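Local structure of sister chromatid cohesion protein (5T8V) at residues L162-R174 with Q230-V244. The protein probably acts in loading cohesin onto chromatin; this chain is the C-terminal HEAT-repeat part of the longer Scc2 protein. Numbering follows the deposited sequence.
Sequences LIDGIIMPLAELR and QLLFIETANAERDSV
The guanidinium of Arg-174 has the CB of Ala-237 over one face, 3.7 Å above the plane. In its plane, at the edge, lie Glu-235 O and, from its own segment, the carbonyl carbon of Ala-171. Arg-174 NH2 gives a hydrogen bond to Glu-235 O at 3.2 Å, nearly straight at 167°, though the donor stands above that carbonyl's plane. NH1 turns back to its own segment and bonds Ala-171 O at 2.6 Å and Leu-173 O. All three acceptors lie in the guanidinium plane, which fixes its rotation. The bend at chi2 (-67°) folds the chain back toward the end of helix 149-172. Arg-174 CD rests against Asp-242 O and CB.

The carboxylates of Glu-172 and Glu-235 are nearly perpendicular, at 85°, with Glu-172 OE2 and Glu-235 OE1 4.5 Å apart. Lys-290 forms a long, weak ion pair with Glu-235.

Further back along the helix the contact is apolar. Ala-171 CB meets Ile-234 CG1 at 3.5 Å. Ile-234 has CG1 anti to its backbone N, and its CD1 reaches Ile-167 CG2. Met-168 bends at chi2 and chi3, bringing SD against Ile-234 CB and CE to 3.5 Å from Gln-230 NE2. Leu-231 spreads its two methyls over this face, CD1 on Ile-163 CD1 and CD2 on Ile-167 CG2. At the other end Val-244 CG2 packs on Leu-173 CD2. Phe-250 and Phe-253 of helix 247-267 extend this apolar layer.

The contact joins the last turns of helix 149-172 to the end of helix 218-232 and the loop that follows it, in a largely helical HEAT-repeat protein. One guanidinium links Ala-171 O and Leu-173 O, at the end of helix 149-172, to Glu-235 O. Its positive charge would probably be favourable beside these carbonyl oxygens.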
ATOM      1  N   LEU A 162     -35.062  30.841 -33.649  1.00 29.42           N
ATOM      2  CA  LEU A 162     -34.581  29.692 -34.410  1.00 28.11           C
ATOM      3  C   LEU A 162     -34.040  28.613 -33.484  1.00 28.04           C
ATOM      4  O   LEU A 162     -34.299  27.422 -33.692  1.00 28.57           O
ATOM      5  CB  LEU A 162     -33.500  30.130 -35.398  1.00 27.11           C
ATOM      6  CG  LEU A 162     -33.971  30.791 -36.696  1.00 26.94           C
ATOM      7  CD1 LEU A 162     -32.786  31.390 -37.432  1.00 26.47           C
ATOM      8  CD2 LEU A 162     -34.704  29.794 -37.585  1.00 26.90           C
ATOM      9  N   ILE A 163     -33.286  29.009 -32.460  1.00 25.01           N
ATOM     10  CA  ILE A 163     -32.736  28.033 -31.525  1.00 26.10           C
ATOM     11  C   ILE A 163     -33.851  27.397 -30.701  1.00 28.66           C
ATOM     12  O   ILE A 163     -33.914  26.171 -30.556  1.00 29.09           O
ATOM     13  CB  ILE A 163     -31.673  28.697 -30.632  1.00 26.34           C
ATOM     14  CG1 ILE A 163     -30.479  29.131 -31.489  1.00 24.77           C
ATOM     15  CG2 ILE A 163     -31.213  27.747 -29.527  1.00 28.38           C
ATOM     16  CD1 ILE A 163     -29.530  30.062 -30.792  1.00 25.02           C
ATOM     17  N   ASP A 164     -34.753  28.218 -30.158  1.00 39.82           N
ATOM     18  CA  ASP A 164     -35.809  27.687 -29.300  1.00 40.71           C
ATOM     19  C   ASP A 164     -36.823  26.870 -30.092  1.00 40.47           C
ATOM     20  O   ASP A 164     -37.317  25.845 -29.606  1.00 42.04           O
ATOM     21  CB  ASP A 164     -36.517  28.828 -28.567  1.00 41.25           C
ATOM     22  CG  ASP A 164     -35.690  29.406 -27.438  1.00 44.10           C
ATOM     23  OD1 ASP A 164     -34.854  28.672 -26.868  1.00 45.80           O
ATOM     24  OD2 ASP A 164     -35.884  30.596 -27.115  1.00 44.60           O
ATOM     25  N   GLY A 165     -37.144  27.299 -31.310  1.00 22.53           N
ATOM     26  CA  GLY A 165     -38.307  26.784 -32.006  1.00 22.96           C
ATOM     27  C   GLY A 165     -38.057  25.747 -33.083  1.00 22.41           C
ATOM     28  O   GLY A 165     -39.003  25.095 -33.531  1.00 23.10           O
ATOM     29  N   ILE A 166     -36.807  25.576 -33.515  1.00 23.25           N
ATOM     30  CA  ILE A 166     -36.522  24.675 -34.629  1.00 22.66           C
ATOM     31  C   ILE A 166     -35.297  23.815 -34.337  1.00 23.70           C
ATOM     32  O   ILE A 166     -35.387  22.583 -34.307  1.00 24.33           O
ATOM     33  CB  ILE A 166     -36.343  25.473 -35.934  1.00 20.49           C
ATOM     34  CG1 ILE A 166     -37.644  26.217 -36.262  1.00 21.87           C
ATOM     35  CG2 ILE A 166     -35.946  24.542 -37.078  1.00 20.13           C
ATOM     36  CD1 ILE A 166     -37.643  26.981 -37.575  1.00 21.48           C
ATOM     37  N   ILE A 167     -34.148  24.455 -34.122  1.00 34.51           N
ATOM     38  CA  ILE A 167     -32.886  23.720 -34.033  1.00 33.43           C
ATOM     39  C   ILE A 167     -32.931  22.722 -32.882  1.00 34.94           C
ATOM     40  O   ILE A 167     -32.720  21.516 -33.067  1.00 35.87           O
ATOM     41  CB  ILE A 167     -31.708  24.700 -33.887  1.00 31.57           C
ATOM     42  CG1 ILE A 167     -31.673  25.671 -35.071  1.00 30.73           C
ATOM     43  CG2 ILE A 167     -30.390  23.944 -33.805  1.00 32.14           C
ATOM     44  CD1 ILE A 167     -30.787  26.877 -34.853  1.00 30.49           C
ATOM     45  N   MET A 168     -33.213  23.211 -31.675  1.00 31.79           N
ATOM     46  CA  MET A 168     -33.234  22.333 -30.508  1.00 33.10           C
ATOM     47  C   MET A 168     -34.323  21.273 -30.602  1.00 33.85           C
ATOM     48  O   MET A 168     -34.005  20.078 -30.469  1.00 35.13           O
ATOM     49  CB  MET A 168     -33.383  23.177 -29.237  1.00 33.76           C
ATOM     50  CG  MET A 168     -32.274  24.208 -29.038  1.00 33.17           C
ATOM     51  SD  MET A 168     -30.647  23.491 -28.723  1.00 34.52           S
ATOM     52  CE  MET A 168     -30.894  22.754 -27.111  1.00 36.56           C
ATOM     53  N   PRO A 169     -35.597  21.610 -30.830  1.00 27.53           N
ATOM     54  CA  PRO A 169     -36.615  20.549 -30.909  1.00 29.73           C
ATOM     55  C   PRO A 169     -36.368  19.553 -32.027  1.00 29.86           C
ATOM     56  O   PRO A 169     -36.746  18.382 -31.892  1.00 31.14           O
ATOM     57  CB  PRO A 169     -37.923  21.327 -31.115  1.00 29.12           C
ATOM     58  CG  PRO A 169     -37.512  22.675 -31.601  1.00 27.14           C
ATOM     59  CD  PRO A 169     -36.186  22.952 -30.975  1.00 26.48           C
ATOM     60  N   LEU A 170     -35.748  19.974 -33.133  1.00 30.77           N
ATOM     61  CA  LEU A 170     -35.427  19.027 -34.195  1.00 31.10           C
ATOM     62  C   LEU A 170     -34.303  18.091 -33.774  1.00 32.60           C
ATOM     63  O   LEU A 170     -34.364  16.884 -34.033  1.00 34.67           O
ATOM     64  CB  LEU A 170     -35.049  19.769 -35.475  1.00 30.67           C
ATOM     65  CG  LEU A 170     -36.213  20.218 -36.363  1.00 31.91           C
ATOM     66  CD1 LEU A 170     -35.715  21.137 -37.463  1.00 31.27           C
ATOM     67  CD2 LEU A 170     -36.923  19.022 -36.969  1.00 33.39           C
ATOM     68  N   ALA A 171     -33.269  18.629 -33.127  1.00 24.85           N
ATOM     69  CA  ALA A 171     -32.189  17.778 -32.642  1.00 25.85           C
ATOM     70  C   ALA A 171     -32.696  16.777 -31.613  1.00 27.86           C
ATOM     71  O   ALA A 171     -32.280  15.613 -31.611  1.00 29.21           O
ATOM     72  CB  ALA A 171     -31.074  18.636 -32.049  1.00 25.16           C
ATOM     73  N   GLU A 172     -33.605  17.207 -30.734  1.00 49.98           N
ATOM     74  CA  GLU A 172     -34.068  16.356 -29.646  1.00 53.30           C
ATOM     75  C   GLU A 172     -35.151  15.374 -30.071  1.00 54.08           C
ATOM     76  O   GLU A 172     -35.386  14.390 -29.360  1.00 56.77           O
ATOM     77  CB  GLU A 172     -34.596  17.215 -28.496  1.00 55.50           C
ATOM     78  CG  GLU A 172     -33.559  18.148 -27.893  1.00 57.91           C
ATOM     79  CD  GLU A 172     -34.062  18.859 -26.652  1.00 60.01           C
ATOM     80  OE1 GLU A 172     -35.191  18.560 -26.212  1.00 61.90           O
ATOM     81  OE2 GLU A 172     -33.326  19.717 -26.117  1.00 59.96           O
ATOM     82  N   LEU A 173     -35.811  15.608 -31.203  1.00 39.65           N
ATOM     83  CA  LEU A 173     -36.942  14.776 -31.598  1.00 40.66           C
ATOM     84  C   LEU A 173     -36.484  13.356 -31.906  1.00 42.85           C
ATOM     85  O   LEU A 173     -35.533  13.149 -32.667  1.00 42.39           O
ATOM     86  CB  LEU A 173     -37.641  15.373 -32.816  1.00 38.42           C
ATOM     87  CG  LEU A 173     -38.975  14.715 -33.169  1.00 39.30           C
ATOM     88  CD1 LEU A 173     -40.046  15.127 -32.172  1.00 39.88           C
ATOM     89  CD2 LEU A 173     -39.389  15.065 -34.590  1.00 38.90           C
ATOM     90  N   ARG A 174     -37.175  12.380 -31.325  1.00 43.30           N
ATOM     91  CA  ARG A 174     -36.872  10.971 -31.515  1.00 45.32           C
ATOM     92  C   ARG A 174     -38.079  10.255 -32.106  1.00 48.00           C
ATOM     93  O   ARG A 174     -39.161  10.827 -32.265  1.00 47.34           O
ATOM     94  CB  ARG A 174     -36.460  10.315 -30.193  1.00 46.74           C
ATOM     95  CG  ARG A 174     -35.204  10.908 -29.577  1.00 46.25           C
ATOM     96  CD  ARG A 174     -33.972  10.628 -30.428  1.00 45.64           C
ATOM     97  NE  ARG A 174     -32.770  11.240 -29.866  1.00 44.73           N
ATOM     98  CZ  ARG A 174     -32.366  12.482 -30.119  1.00 41.84           C
ATOM     99  NH1 ARG A 174     -33.060  13.266 -30.933  1.00 39.07           N
ATOM    100  NH2 ARG A 174     -31.259  12.944 -29.552  1.00 41.93           N
ATOM    101  N   GLN A 230     -26.945  27.967 -24.946  1.00 38.36           N
ATOM    102  CA  GLN A 230     -27.998  26.969 -25.114  1.00 41.47           C
ATOM    103  C   GLN A 230     -27.654  25.993 -26.235  1.00 39.79           C
ATOM    104  O   GLN A 230     -27.801  24.776 -26.076  1.00 39.15           O
ATOM    105  CB  GLN A 230     -29.337  27.659 -25.381  1.00 46.23           C
ATOM    106  CG  GLN A 230     -30.518  26.706 -25.519  1.00 51.90           C
ATOM    107  CD  GLN A 230     -30.660  25.763 -24.335  1.00 55.81           C
ATOM    108  OE1 GLN A 230     -31.417  26.033 -23.402  1.00 59.17           O
ATOM    109  NE2 GLN A 230     -29.932  24.649 -24.370  1.00 56.23           N
ATOM    110  N   LEU A 231     -27.195  26.510 -27.378  1.00 24.37           N
ATOM    111  CA  LEU A 231     -26.814  25.641 -28.488  1.00 23.07           C
ATOM    112  C   LEU A 231     -25.664  24.714 -28.129  1.00 22.38           C
ATOM    113  O   LEU A 231     -25.497  23.671 -28.772  1.00 22.50           O
ATOM    114  CB  LEU A 231     -26.415  26.474 -29.709  1.00 22.12           C
ATOM    115  CG  LEU A 231     -27.491  26.817 -30.738  1.00 22.85           C
ATOM    116  CD1 LEU A 231     -26.878  27.661 -31.845  1.00 21.89           C
ATOM    117  CD2 LEU A 231     -28.128  25.565 -31.323  1.00 23.74           C
ATOM    118  N   LEU A 232     -24.859  25.076 -27.128  1.00 22.51           N
ATOM    119  CA  LEU A 232     -23.701  24.263 -26.772  1.00 21.81           C
ATOM    120  C   LEU A 232     -24.124  22.876 -26.309  1.00 22.97           C
ATOM    121  O   LEU A 232     -23.464  21.880 -26.625  1.00 22.82           O
ATOM    122  CB  LEU A 232     -22.893  24.976 -25.689  1.00 21.18           C
ATOM    123  CG  LEU A 232     -21.585  24.331 -25.236  1.00 20.48           C
ATOM    124  CD1 LEU A 232     -20.551  24.358 -26.349  1.00 19.36           C
ATOM    125  CD2 LEU A 232     -21.070  25.047 -24.002  1.00 20.25           C
ATOM    126  N   PHE A 233     -25.229  22.788 -25.564  1.00 24.73           N
ATOM    127  CA  PHE A 233     -25.726  21.529 -25.024  1.00 26.16           C
ATOM    128  C   PHE A 233     -26.835  20.932 -25.884  1.00 27.42           C
ATOM    129  O   PHE A 233     -27.725  20.247 -25.368  1.00 30.31           O
ATOM    130  CB  PHE A 233     -26.213  21.732 -23.590  1.00 27.21           C
ATOM    131  CG  PHE A 233     -25.191  22.372 -22.695  1.00 26.21           C
ATOM    132  CD1 PHE A 233     -24.240  21.601 -22.045  1.00 25.99           C
ATOM    133  CD2 PHE A 233     -25.173  23.744 -22.514  1.00 25.62           C
ATOM    134  CE1 PHE A 233     -23.292  22.187 -21.226  1.00 25.18           C
ATOM    135  CE2 PHE A 233     -24.230  24.338 -21.697  1.00 24.85           C
ATOM    136  CZ  PHE A 233     -23.288  23.560 -21.051  1.00 24.58           C
ATOM    137  N   ILE A 234     -26.802  21.192 -27.191  1.00 25.62           N
ATOM    138  CA  ILE A 234     -27.762  20.585 -28.102  1.00 26.75           C
ATOM    139  C   ILE A 234     -27.652  19.069 -28.015  1.00 27.79           C
ATOM    140  O   ILE A 234     -26.554  18.513 -27.884  1.00 27.14           O
ATOM    141  CB  ILE A 234     -27.518  21.093 -29.534  1.00 25.75           C
ATOM    142  CG1 ILE A 234     -28.528  20.489 -30.506  1.00 27.00           C
ATOM    143  CG2 ILE A 234     -26.090  20.775 -29.976  1.00 24.46           C
ATOM    144  CD1 ILE A 234     -28.490  21.120 -31.881  1.00 26.28           C
ATOM    145  N   GLU A 235     -28.797  18.388 -28.083  1.00 50.88           N
ATOM    146  CA  GLU A 235     -28.840  16.934 -27.922  1.00 55.16           C
ATOM    147  C   GLU A 235     -28.885  16.273 -29.296  1.00 56.24           C
ATOM    148  O   GLU A 235     -29.930  15.847 -29.787  1.00 56.89           O
ATOM    149  CB  GLU A 235     -30.026  16.517 -27.062  1.00 59.66           C
ATOM    150  CG  GLU A 235     -29.668  16.289 -25.609  1.00 62.55           C
ATOM    151  CD  GLU A 235     -30.645  15.366 -24.910  1.00 67.60           C
ATOM    152  OE1 GLU A 235     -31.869  15.600 -25.014  1.00 70.38           O
ATOM    153  OE2 GLU A 235     -30.188  14.397 -24.267  1.00 69.30           O
ATOM    154  N   THR A 236     -27.714  16.187 -29.915  1.00 59.55           N
ATOM    155  CA  THR A 236     -27.552  15.352 -31.094  1.00 63.30           C
ATOM    156  C   THR A 236     -27.920  13.911 -30.757  1.00 68.48           C
ATOM    157  O   THR A 236     -27.743  13.449 -29.627  1.00 70.59           O
ATOM    158  CB  THR A 236     -26.110  15.432 -31.597  1.00 62.05           C
ATOM    159  OG1 THR A 236     -25.820  16.774 -32.006  1.00 61.15           O
ATOM    160  CG2 THR A 236     -25.882  14.493 -32.769  1.00 63.49           C
ATOM    161  N   ALA A 237     -28.445  13.201 -31.749  1.00 51.99           N
ATOM    162  CA  ALA A 237     -28.833  11.815 -31.549  1.00 55.26           C
ATOM    163  C   ALA A 237     -27.604  10.911 -31.515  1.00 56.16           C
ATOM    164  O   ALA A 237     -26.525  11.257 -32.004  1.00 55.63           O
ATOM    165  CB  ALA A 237     -29.786  11.361 -32.652  1.00 56.09           C
ATOM    166  N   ASN A 238     -27.786   9.730 -30.926  1.00 84.68           N
ATOM    167  CA  ASN A 238     -26.703   8.761 -30.805  1.00 86.72           C
ATOM    168  C   ASN A 238     -26.183   8.367 -32.183  1.00 85.81           C
ATOM    169  O   ASN A 238     -25.092   8.785 -32.582  1.00 82.96           O
ATOM    170  CB  ASN A 238     -27.176   7.525 -30.036  1.00 92.45           C
ATOM    171  CG  ASN A 238     -27.841   7.876 -28.719  1.00 93.39           C
ATOM    172  OD1 ASN A 238     -27.746   9.008 -28.242  1.00 91.52           O
ATOM    173  ND2 ASN A 238     -28.517   6.901 -28.119  1.00 95.90           N
ATOM    174  N   ALA A 239     -26.955   7.568 -32.911  1.00 74.55           N
ATOM    175  CA  ALA A 239     -26.613   7.145 -34.259  1.00 74.37           C
ATOM    176  C   ALA A 239     -27.542   7.818 -35.260  1.00 72.62           C
ATOM    177  O   ALA A 239     -28.591   8.359 -34.901  1.00 71.87           O
ATOM    178  CB  ALA A 239     -26.708   5.622 -34.400  1.00 77.75           C
ATOM    179  N   GLU A 240     -27.144   7.779 -36.531  1.00 76.62           N
ATOM    180  CA  GLU A 240     -27.913   8.424 -37.593  1.00 75.79           C
ATOM    181  C   GLU A 240     -29.088   7.533 -38.021  1.00 78.40           C
ATOM    182  O   GLU A 240     -29.207   7.110 -39.173  1.00 80.24           O
ATOM    183  CB  GLU A 240     -26.990   8.762 -38.761  1.00 74.57           C
ATOM    184  CG  GLU A 240     -26.124  10.002 -38.511  1.00 71.62           C
ATOM    185  CD  GLU A 240     -25.293  10.402 -39.716  1.00 70.60           C
ATOM    186  OE1 GLU A 240     -25.086   9.555 -40.609  1.00 71.98           O
ATOM    187  OE2 GLU A 240     -24.848  11.568 -39.769  1.00 68.69           O
ATOM    188  N   ARG A 241     -29.970   7.238 -37.060  1.00 78.61           N
ATOM    189  CA  ARG A 241     -31.161   6.454 -37.363  1.00 79.36           C
ATOM    190  C   ARG A 241     -32.380   7.094 -36.709  1.00 77.60           C
ATOM    191  O   ARG A 241     -33.493   7.047 -37.250  1.00 78.67           O
ATOM    192  CB  ARG A 241     -31.008   5.011 -36.885  1.00 82.31           C
ATOM    193  CG  ARG A 241     -29.722   4.324 -37.327  1.00 83.01           C
ATOM    194  CD  ARG A 241     -29.748   2.851 -36.959  1.00 86.23           C
ATOM    195  NE  ARG A 241     -29.616   2.635 -35.516  1.00 86.81           N
ATOM    196  CZ  ARG A 241     -28.574   2.063 -34.913  1.00 87.15           C
ATOM    197  NH1 ARG A 241     -27.536   1.613 -35.610  1.00 86.95           N
ATOM    198  NH2 ARG A 241     -28.572   1.926 -33.591  1.00 87.40           N
ATOM    199  N   ASP A 242     -32.178   7.702 -35.538  1.00 59.66           N
ATOM    200  CA  ASP A 242     -33.258   8.341 -34.793  1.00 59.76           C
ATOM    201  C   ASP A 242     -33.120   9.862 -34.791  1.00 53.17           C
ATOM    202  O   ASP A 242     -33.560  10.534 -33.855  1.00 51.32           O
ATOM    203  CB  ASP A 242     -33.330   7.802 -33.365  1.00 64.56           C
ATOM    204  CG  ASP A 242     -31.968   7.585 -32.749  1.00 66.11           C
ATOM    205  OD1 ASP A 242     -31.014   8.275 -33.152  1.00 65.10           O
ATOM    206  OD2 ASP A 242     -31.861   6.715 -31.857  1.00 67.52           O
ATOM    207  N   SER A 243     -32.543  10.416 -35.854  1.00 64.02           N
ATOM    208  CA  SER A 243     -32.426  11.856 -36.038  1.00 60.61           C
ATOM    209  C   SER A 243     -33.106  12.248 -37.340  1.00 58.67           C
ATOM    210  O   SER A 243     -32.958  11.563 -38.356  1.00 58.90           O
ATOM    211  CB  SER A 243     -30.963  12.292 -36.065  1.00 59.28           C
ATOM    212  OG  SER A 243     -30.269  11.652 -37.122  1.00 60.70           O
ATOM    213  N   VAL A 244     -33.847  13.357 -37.306  1.00 52.13           N
ATOM    214  CA  VAL A 244     -34.565  13.813 -38.494  1.00 50.78           C
ATOM    215  C   VAL A 244     -33.590  14.058 -39.639  1.00 48.33           C
ATOM    216  O   VAL A 244     -33.831  13.649 -40.782  1.00 48.87           O
ATOM    217  CB  VAL A 244     -35.387  15.074 -38.173  1.00 50.86           C
ATOM    218  CG1 VAL A 244     -36.105  15.582 -39.417  1.00 51.76           C
ATOM    219  CG2 VAL A 244     -36.390  14.787 -37.065  1.00 53.16           C
TER